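Local coordinates for protein LbaCas13a H328A (C2c2) (Lachnospiraceae bacterium NK4A179, PDB 5WLH) that binds pre-crRNA and probably processes it, then probably cleaves target and bystander RNA as a CRISPR-guided nuclease, at residues Pro676-Phe687 with Asn718-Tyr729. Sequence-based numbering, arbitrary orientation.
Sequences PSFNKVFVRKNF and NALYYMFKEIYY. With nucleotides of chain B.
Phe678 drops its ring as a knob into a hollow on the 709-732 helix walled by Tyr721, Lys725, Tyr728 and Tyr729. With CG anti to the backbone N (chi1 170°), the ring reaches far enough across for Lys725 CA to sit over the centre of one face, 3.6 Å from the centroid, while Phe724 CB closes in on CZ. Its far edge carries CE2 against one face of the Tyr721 ring, an edge-to-face contact with planes at 58°. Arg684 CD covers the opposite face, 3.6 Å from the Tyr721 centroid, so that this ring is a slab wedged between the two. Tyr721 in turn pushes its own edge, through CD1, into the face of Phe687, whose CZ meets both Leu720 CD2 and Phe724 CD2. Tyr721 OH donates a hydrogen bond to Phe682 O at 2.7 Å, nearly straight along the carbonyl, and two waters link it to Asn679. Were Tyr721 replaced by an alanine, a gap is likely to open between Phe678 and Arg684, and Phe682 O would probably lose this donor. Past the slab, the Arg684 guanidinium holds Asn718 OD1 in its own plane, NH2 to OD1 being 2.6 Å. At the other end, Tyr728 OH donates to Pro676 O at 2.7 Å. Tyr729 OH receives Phe678 N at 2.8 Å and donates to OP2 of A34 of chain B, while Ser677 N donates to OP1 of G33 of chain B. The aromatic cluster thus backs a guide-RNA phosphate-binding site, the short helix's N-terminal turn facing the crRNA backbone.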
loop_
_atom_site.group_PDB
_atom_site.type_symbol
_atom_site.label_atom_id
_atom_site.label_comp_id
_atom_site.label_asym_id
_atom_site.label_seq_id
_atom_site.Cartn_x
_atom_site.Cartn_y
_atom_site.Cartn_z
ATOM N N PRO A 676 -5.819 -17.008 8.355
ATOM C CA PRO A 676 -6.648 -16.153 9.211
ATOM C C PRO A 676 -6.103 -16.069 10.626
ATOM O O PRO A 676 -5.664 -17.070 11.204
ATOM C CB PRO A 676 -8.017 -16.845 9.176
ATOM C CG PRO A 676 -8.057 -17.511 7.874
ATOM C CD PRO A 676 -6.630 -17.969 7.588
ATOM N N SER A 677 -6.127 -14.863 11.185
ATOM C CA SER A 677 -5.600 -14.665 12.524
ATOM C C SER A 677 -6.463 -15.419 13.523
ATOM O O SER A 677 -7.646 -15.653 13.285
ATOM C CB SER A 677 -5.587 -13.187 12.895
ATOM O OG SER A 677 -6.914 -12.734 13.142
ATOM N N PHE A 678 -5.850 -15.805 14.645
ATOM C CA PHE A 678 -6.623 -16.438 15.710
ATOM C C PHE A 678 -7.820 -15.576 16.070
ATOM O O PHE A 678 -8.941 -16.079 16.213
ATOM C CB PHE A 678 -5.757 -16.668 16.949
ATOM C CG PHE A 678 -6.554 -17.098 18.159
ATOM C CD1 PHE A 678 -7.020 -18.399 18.261
ATOM C CD2 PHE A 678 -6.861 -16.194 19.157
ATOM C CE1 PHE A 678 -7.771 -18.793 19.361
ATOM C CE2 PHE A 678 -7.598 -16.577 20.253
ATOM C CZ PHE A 678 -8.060 -17.878 20.347
ATOM N N ASN A 679 -7.601 -14.260 16.170
ATOM C CA ASN A 679 -8.622 -13.335 16.644
ATOM C C ASN A 679 -9.779 -13.178 15.676
ATOM O O ASN A 679 -10.839 -12.690 16.089
ATOM C CB ASN A 679 -7.994 -11.969 16.917
ATOM C CG ASN A 679 -6.825 -12.064 17.849
ATOM O OD1 ASN A 679 -5.797 -12.641 17.499
ATOM N ND2 ASN A 679 -6.978 -11.530 19.056
ATOM N N LYS A 680 -9.598 -13.535 14.404
ATOM C CA LYS A 680 -10.709 -13.552 13.460
ATOM C C LYS A 680 -11.440 -14.884 13.461
ATOM O O LYS A 680 -12.661 -14.913 13.265
ATOM C CB LYS A 680 -10.221 -13.251 12.039
ATOM C CG LYS A 680 -9.647 -11.842 11.862
ATOM C CD LYS A 680 -10.717 -10.789 11.661
ATOM C CE LYS A 680 -10.123 -9.466 11.136
ATOM N NZ LYS A 680 -9.452 -9.531 9.777
ATOM N N VAL A 681 -10.717 -15.982 13.686
ATOM C CA VAL A 681 -11.359 -17.292 13.786
ATOM C C VAL A 681 -12.149 -17.396 15.083
ATOM O O VAL A 681 -13.272 -17.911 15.102
ATOM C CB VAL A 681 -10.300 -18.406 13.675
ATOM C CG1 VAL A 681 -10.941 -19.780 13.866
ATOM C CG2 VAL A 681 -9.614 -18.351 12.313
ATOM N N PHE A 682 -11.581 -16.902 16.179
ATOM C CA PHE A 682 -12.215 -16.891 17.496
ATOM C C PHE A 682 -12.371 -15.427 17.890
ATOM O O PHE A 682 -11.472 -14.820 18.479
ATOM C CB PHE A 682 -11.394 -17.680 18.508
ATOM C CG PHE A 682 -11.424 -19.147 18.261
ATOM C CD1 PHE A 682 -12.436 -19.933 18.799
ATOM C CD2 PHE A 682 -10.484 -19.740 17.444
ATOM C CE1 PHE A 682 -12.481 -21.293 18.546
ATOM C CE2 PHE A 682 -10.519 -21.102 17.195
ATOM C CZ PHE A 682 -11.522 -21.876 17.741
ATOM N N VAL A 683 -13.518 -14.851 17.529
ATOM C CA VAL A 683 -13.784 -13.455 17.848
ATOM C C VAL A 683 -13.926 -13.312 19.353
ATOM O O VAL A 683 -14.695 -14.048 19.985
ATOM C CB VAL A 683 -15.041 -12.975 17.113
ATOM C CG1 VAL A 683 -15.380 -11.565 17.534
ATOM C CG2 VAL A 683 -14.835 -13.064 15.611
ATOM N N ARG A 684 -13.174 -12.375 19.941
ATOM C CA ARG A 684 -13.146 -12.281 21.399
ATOM C C ARG A 684 -14.545 -12.077 21.968
ATOM O O ARG A 684 -14.926 -12.736 22.945
ATOM C CB ARG A 684 -12.222 -11.155 21.853
ATOM C CG ARG A 684 -12.092 -11.046 23.361
ATOM C CD ARG A 684 -11.872 -12.415 24.035
ATOM N NE ARG A 684 -11.736 -12.249 25.475
ATOM C CZ ARG A 684 -12.764 -12.220 26.320
ATOM N NH1 ARG A 684 -14.003 -12.350 25.867
ATOM N NH2 ARG A 684 -12.553 -12.049 27.617
ATOM N N LYS A 685 -15.331 -11.188 21.360
ATOM C CA LYS A 685 -16.664 -10.919 21.890
ATOM C C LYS A 685 -17.519 -12.182 21.953
ATOM O O LYS A 685 -18.323 -12.337 22.877
ATOM C CB LYS A 685 -17.349 -9.842 21.048
ATOM C CG LYS A 685 -18.857 -9.793 21.210
ATOM C CD LYS A 685 -19.516 -8.962 20.117
ATOM C CE LYS A 685 -21.029 -8.922 20.315
ATOM N NZ LYS A 685 -21.384 -8.648 21.737
ATOM N N ASN A 686 -17.356 -13.102 21.002
ATOM C CA ASN A 686 -18.160 -14.321 20.956
ATOM C C ASN A 686 -17.535 -15.487 21.717
ATOM O O ASN A 686 -18.175 -16.539 21.836
ATOM C CB ASN A 686 -18.401 -14.750 19.508
ATOM C CG ASN A 686 -18.988 -13.645 18.663
ATOM O OD1 ASN A 686 -19.646 -12.738 19.184
ATOM N ND2 ASN A 686 -18.769 -13.721 17.345
ATOM N N PHE A 687 -16.323 -15.311 22.243
ATOM C CA PHE A 687 -15.556 -16.431 22.794
ATOM C C PHE A 687 -16.238 -17.107 23.983
ATOM O O PHE A 687 -16.350 -18.344 23.971
ATOM C CB PHE A 687 -14.150 -15.933 23.148
ATOM C CG PHE A 687 -13.187 -17.022 23.520
ATOM C CD1 PHE A 687 -12.836 -17.996 22.603
ATOM C CD2 PHE A 687 -12.612 -17.050 24.781
ATOM C CE1 PHE A 687 -11.945 -18.989 22.943
ATOM C CE2 PHE A 687 -11.713 -18.054 25.127
ATOM C CZ PHE A 687 -11.386 -19.013 24.202
ATOM N N ASN A 718 -10.306 -14.748 29.595
ATOM C CA ASN A 718 -9.092 -14.098 29.116
ATOM C C ASN A 718 -7.925 -15.076 29.087
ATOM O O ASN A 718 -7.121 -15.066 28.150
ATOM C CB ASN A 718 -8.759 -12.907 30.005
ATOM C CG ASN A 718 -9.646 -11.702 29.726
ATOM O OD1 ASN A 718 -10.230 -11.594 28.652
ATOM N ND2 ASN A 718 -9.750 -10.800 30.695
ATOM N N ALA A 719 -7.824 -15.930 30.106
ATOM C CA ALA A 719 -6.767 -16.936 30.132
ATOM C C ALA A 719 -6.942 -17.937 29.003
ATOM O O ALA A 719 -5.982 -18.275 28.297
ATOM C CB ALA A 719 -6.759 -17.649 31.488
ATOM N N LEU A 720 -8.163 -18.433 28.824
ATOM C CA LEU A 720 -8.422 -19.401 27.766
ATOM C C LEU A 720 -8.153 -18.792 26.398
ATOM O O LEU A 720 -7.609 -19.457 25.508
ATOM C CB LEU A 720 -9.865 -19.888 27.858
ATOM C CG LEU A 720 -10.204 -21.175 27.109
ATOM C CD1 LEU A 720 -9.490 -22.359 27.727
ATOM C CD2 LEU A 720 -11.707 -21.397 27.097
ATOM N N TYR A 721 -8.524 -17.523 26.219
ATOM C CA TYR A 721 -8.288 -16.844 24.947
ATOM C C TYR A 721 -6.803 -16.797 24.613
ATOM O O TYR A 721 -6.403 -17.054 23.468
ATOM C CB TYR A 721 -8.853 -15.427 25.011
ATOM C CG TYR A 721 -9.115 -14.845 23.643
ATOM C CD1 TYR A 721 -10.073 -15.393 22.819
ATOM C CD2 TYR A 721 -8.377 -13.757 23.170
ATOM C CE1 TYR A 721 -10.334 -14.859 21.572
ATOM C CE2 TYR A 721 -8.629 -13.221 21.930
ATOM C CZ TYR A 721 -9.599 -13.775 21.130
ATOM O OH TYR A 721 -9.858 -13.256 19.884
ATOM N N TYR A 722 -5.980 -16.440 25.595
ATOM C CA TYR A 722 -4.537 -16.389 25.375
ATOM C C TYR A 722 -3.986 -17.781 25.114
ATOM O O TYR A 722 -3.223 -17.986 24.167
ATOM C CB TYR A 722 -3.817 -15.752 26.568
ATOM C CG TYR A 722 -2.318 -15.763 26.349
ATOM C CD1 TYR A 722 -1.724 -14.874 25.459
ATOM C CD2 TYR A 722 -1.506 -16.700 26.973
ATOM C CE1 TYR A 722 -0.361 -14.893 25.227
ATOM C CE2 TYR A 722 -0.139 -16.734 26.744
ATOM C CZ TYR A 722 0.429 -15.822 25.866
ATOM O OH TYR A 722 1.782 -15.849 25.633
ATOM N N MET A 723 -4.369 -18.758 25.940
ATOM C CA MET A 723 -3.856 -20.107 25.743
ATOM C C MET A 723 -4.247 -20.656 24.377
ATOM O O MET A 723 -3.409 -21.213 23.669
ATOM C CB MET A 723 -4.344 -21.040 26.853
ATOM C CG MET A 723 -4.079 -22.481 26.507
ATOM S SD MET A 723 -4.357 -23.567 27.921
ATOM C CE MET A 723 -6.028 -23.173 28.347
ATOM N N PHE A 724 -5.520 -20.502 23.981
ATOM C CA PHE A 724 -5.935 -20.956 22.656
ATOM C C PHE A 724 -5.144 -20.252 21.561
ATOM O O PHE A 724 -4.763 -20.872 20.561
ATOM C CB PHE A 724 -7.425 -20.700 22.439
ATOM C CG PHE A 724 -8.314 -21.745 23.057
ATOM C CD1 PHE A 724 -7.787 -22.700 23.918
ATOM C CD2 PHE A 724 -9.668 -21.769 22.778
ATOM C CE1 PHE A 724 -8.608 -23.667 24.494
ATOM C CE2 PHE A 724 -10.495 -22.726 23.353
ATOM C CZ PHE A 724 -9.959 -23.677 24.207
ATOM N N LYS A 725 -4.882 -18.957 21.744
ATOM C CA LYS A 725 -4.124 -18.221 20.737
ATOM C C LYS A 725 -2.738 -18.829 20.566
ATOM O O LYS A 725 -2.289 -19.085 19.441
ATOM C CB LYS A 725 -4.024 -16.743 21.128
ATOM C CG LYS A 725 -3.406 -15.866 20.012
ATOM C CD LYS A 725 -1.903 -15.619 20.243
ATOM C CE LYS A 725 -1.668 -14.648 21.393
ATOM N NZ LYS A 725 -0.201 -14.400 21.616
ATOM N N GLU A 726 -2.056 -19.094 21.684
ATOM C CA GLU A 726 -0.735 -19.696 21.598
ATOM C C GLU A 726 -0.811 -21.086 20.985
ATOM O O GLU A 726 0.056 -21.467 20.192
ATOM C CB GLU A 726 -0.086 -19.728 22.978
ATOM C CG GLU A 726 0.273 -18.349 23.502
ATOM C CD GLU A 726 1.395 -17.696 22.698
ATOM O OE1 GLU A 726 1.194 -16.566 22.216
ATOM O OE2 GLU A 726 2.481 -18.301 22.563
ATOM N N ILE A 727 -1.856 -21.849 21.311
ATOM C CA ILE A 727 -2.001 -23.176 20.715
ATOM C C ILE A 727 -2.247 -23.070 19.221
ATOM O O ILE A 727 -1.696 -23.845 18.427
ATOM C CB ILE A 727 -3.138 -23.950 21.395
ATOM C CG1 ILE A 727 -2.783 -24.212 22.862
ATOM C CG2 ILE A 727 -3.430 -25.221 20.606
ATOM C CD1 ILE A 727 -3.917 -24.862 23.637
ATOM N N TYR A 728 -3.088 -22.116 18.820
ATOM C CA TYR A 728 -3.431 -21.941 17.416
ATOM C C TYR A 728 -2.170 -21.798 16.583
ATOM O O TYR A 728 -1.962 -22.525 15.607
ATOM C CB TYR A 728 -4.330 -20.706 17.272
ATOM C CG TYR A 728 -4.827 -20.422 15.874
ATOM C CD1 TYR A 728 -5.907 -21.107 15.352
ATOM C CD2 TYR A 728 -4.216 -19.454 15.080
ATOM C CE1 TYR A 728 -6.371 -20.850 14.084
ATOM C CE2 TYR A 728 -4.680 -19.189 13.808
ATOM C CZ TYR A 728 -5.747 -19.875 13.317
ATOM O OH TYR A 728 -6.200 -19.609 12.060
ATOM N N TYR A 729 -1.281 -20.909 17.001
ATOM C CA TYR A 729 -0.127 -20.621 16.162
ATOM C C TYR A 729 0.968 -21.669 16.320
ATOM O O TYR A 729 1.600 -22.054 15.330
ATOM C CB TYR A 729 0.417 -19.226 16.475
ATOM C CG TYR A 729 -0.531 -18.130 16.037
ATOM C CD1 TYR A 729 -0.814 -17.936 14.685
ATOM C CD2 TYR A 729 -1.133 -17.299 16.968
ATOM C CE1 TYR A 729 -1.689 -16.939 14.271
ATOM C CE2 TYR A 729 -1.993 -16.304 16.570
ATOM C CZ TYR A 729 -2.262 -16.129 15.217
ATOM O OH TYR A 729 -3.132 -15.143 14.826
ATOM P P A B 34 -1.064 -13.343 12.678
ATOM O OP1 A B 34 0.314 -13.907 12.749
ATOM O OP2 A B 34 -2.256 -14.250 12.501
ATOM O "O5'" A B 34 -1.415 -12.375 13.880
ATOM C "C5'" A B 34 -0.431 -11.523 14.450
ATOM C "C4'" A B 34 -0.767 -11.156 15.877
ATOM O "O4'" A B 34 -1.833 -10.161 15.904
ATOM C "C3'" A B 34 -1.236 -12.327 16.759
ATOM O "O3'" A B 34 -0.655 -12.214 18.051
ATOM C "C2'" A B 34 -2.742 -12.084 16.878
ATOM O "O2'" A B 34 -3.333 -12.596 18.054
ATOM C "C1'" A B 34 -2.811 -10.559 16.840
ATOM N N9 A B 34 -4.134 -10.041 16.469
ATOM C C8 A B 34 -4.865 -10.163 15.317
ATOM N N7 A B 34 -6.047 -9.591 15.386
ATOM C C5 A B 34 -6.108 -9.077 16.672
ATOM C C6 A B 34 -7.090 -8.360 17.380
ATOM N N6 A B 34 -8.280 -8.010 16.882
ATOM N N1 A B 34 -6.814 -8.003 18.655
ATOM C C2 A B 34 -5.629 -8.348 19.178
ATOM N N3 A B 34 -4.629 -9.020 18.609
ATOM C C4 A B 34 -4.935 -9.351 17.345
ATOM P P G B 33 -6.270 -11.579 9.074
ATOM O OP1 G B 33 -6.961 -12.753 9.679
ATOM O OP2 G B 33 -6.759 -10.199 9.381
ATOM O "O5'" G B 33 -4.744 -11.620 9.488
ATOM C "C5'" G B 33 -3.958 -12.780 9.263
ATOM C "C4'" G B 33 -2.508 -12.480 9.527
ATOM O "O4'" G B 33 -2.027 -11.508 8.544
ATOM C "C3'" G B 33 -2.230 -11.862 10.900
ATOM O "O3'" G B 33 -1.014 -12.376 11.411
ATOM C "C2'" G B 33 -2.025 -10.391 10.566
ATOM O "O2'" G B 33 -1.277 -9.649 11.503
ATOM C "C1'" G B 33 -1.322 -10.502 9.228
ATOM N N9 G B 33 -1.291 -9.216 8.520
ATOM C C8 G B 33 -0.151 -8.569 8.094
ATOM N N7 G B 33 -0.397 -7.381 7.601
ATOM C C5 G B 33 -1.762 -7.222 7.758
ATOM C C6 G B 33 -2.588 -6.132 7.410
ATOM O O6 G B 33 -2.272 -5.061 6.874
ATOM N N1 G B 33 -3.910 -6.379 7.724
ATOM C C2 G B 33 -4.394 -7.530 8.296
ATOM N N2 G B 33 -5.713 -7.572 8.514
ATOM N N3 G B 33 -3.638 -8.555 8.627
ATOM C C4 G B 33 -2.335 -8.341 8.335
ATOM P P U B 42 -18.740 -10.611 14.869
ATOM O OP1 U B 42 -19.606 -11.619 15.541
ATOM O OP2 U B 42 -17.411 -11.011 14.355
ATOM O "O5'" U B 42 -19.550 -10.004 13.645
ATOM C "C5'" U B 42 -20.933 -9.694 13.749
ATOM C "C4'" U B 42 -21.403 -9.012 12.492
ATOM O "O4'" U B 42 -20.633 -7.793 12.303
ATOM C "C3'" U B 42 -21.177 -9.793 11.201
ATOM O "O3'" U B 42 -22.183 -10.761 10.938
ATOM C "C2'" U B 42 -21.091 -8.691 10.154
ATOM O "O2'" U B 42 -22.382 -8.211 9.819
ATOM C "C1'" U B 42 -20.363 -7.598 10.930
ATOM N N1 U B 42 -18.896 -7.634 10.715
ATOM C C2 U B 42 -18.412 -7.117 9.524
ATOM O O2 U B 42 -19.142 -6.653 8.668
ATOM N N3 U B 42 -17.049 -7.157 9.363
ATOM C C4 U B 42 -16.131 -7.656 10.263
ATOM O O4 U B 42 -14.932 -7.629 9.987
ATOM C C5 U B 42 -16.706 -8.172 11.471
ATOM C C6 U B 42 -18.033 -8.142 11.652
HETATM O O HOH W 1 -11.563 -10.986 18.246
HETATM O O HOH W 2 -9.366 -10.131 20.020
HETATM O O HOH W 3 -9.027 -11.071 25.779
#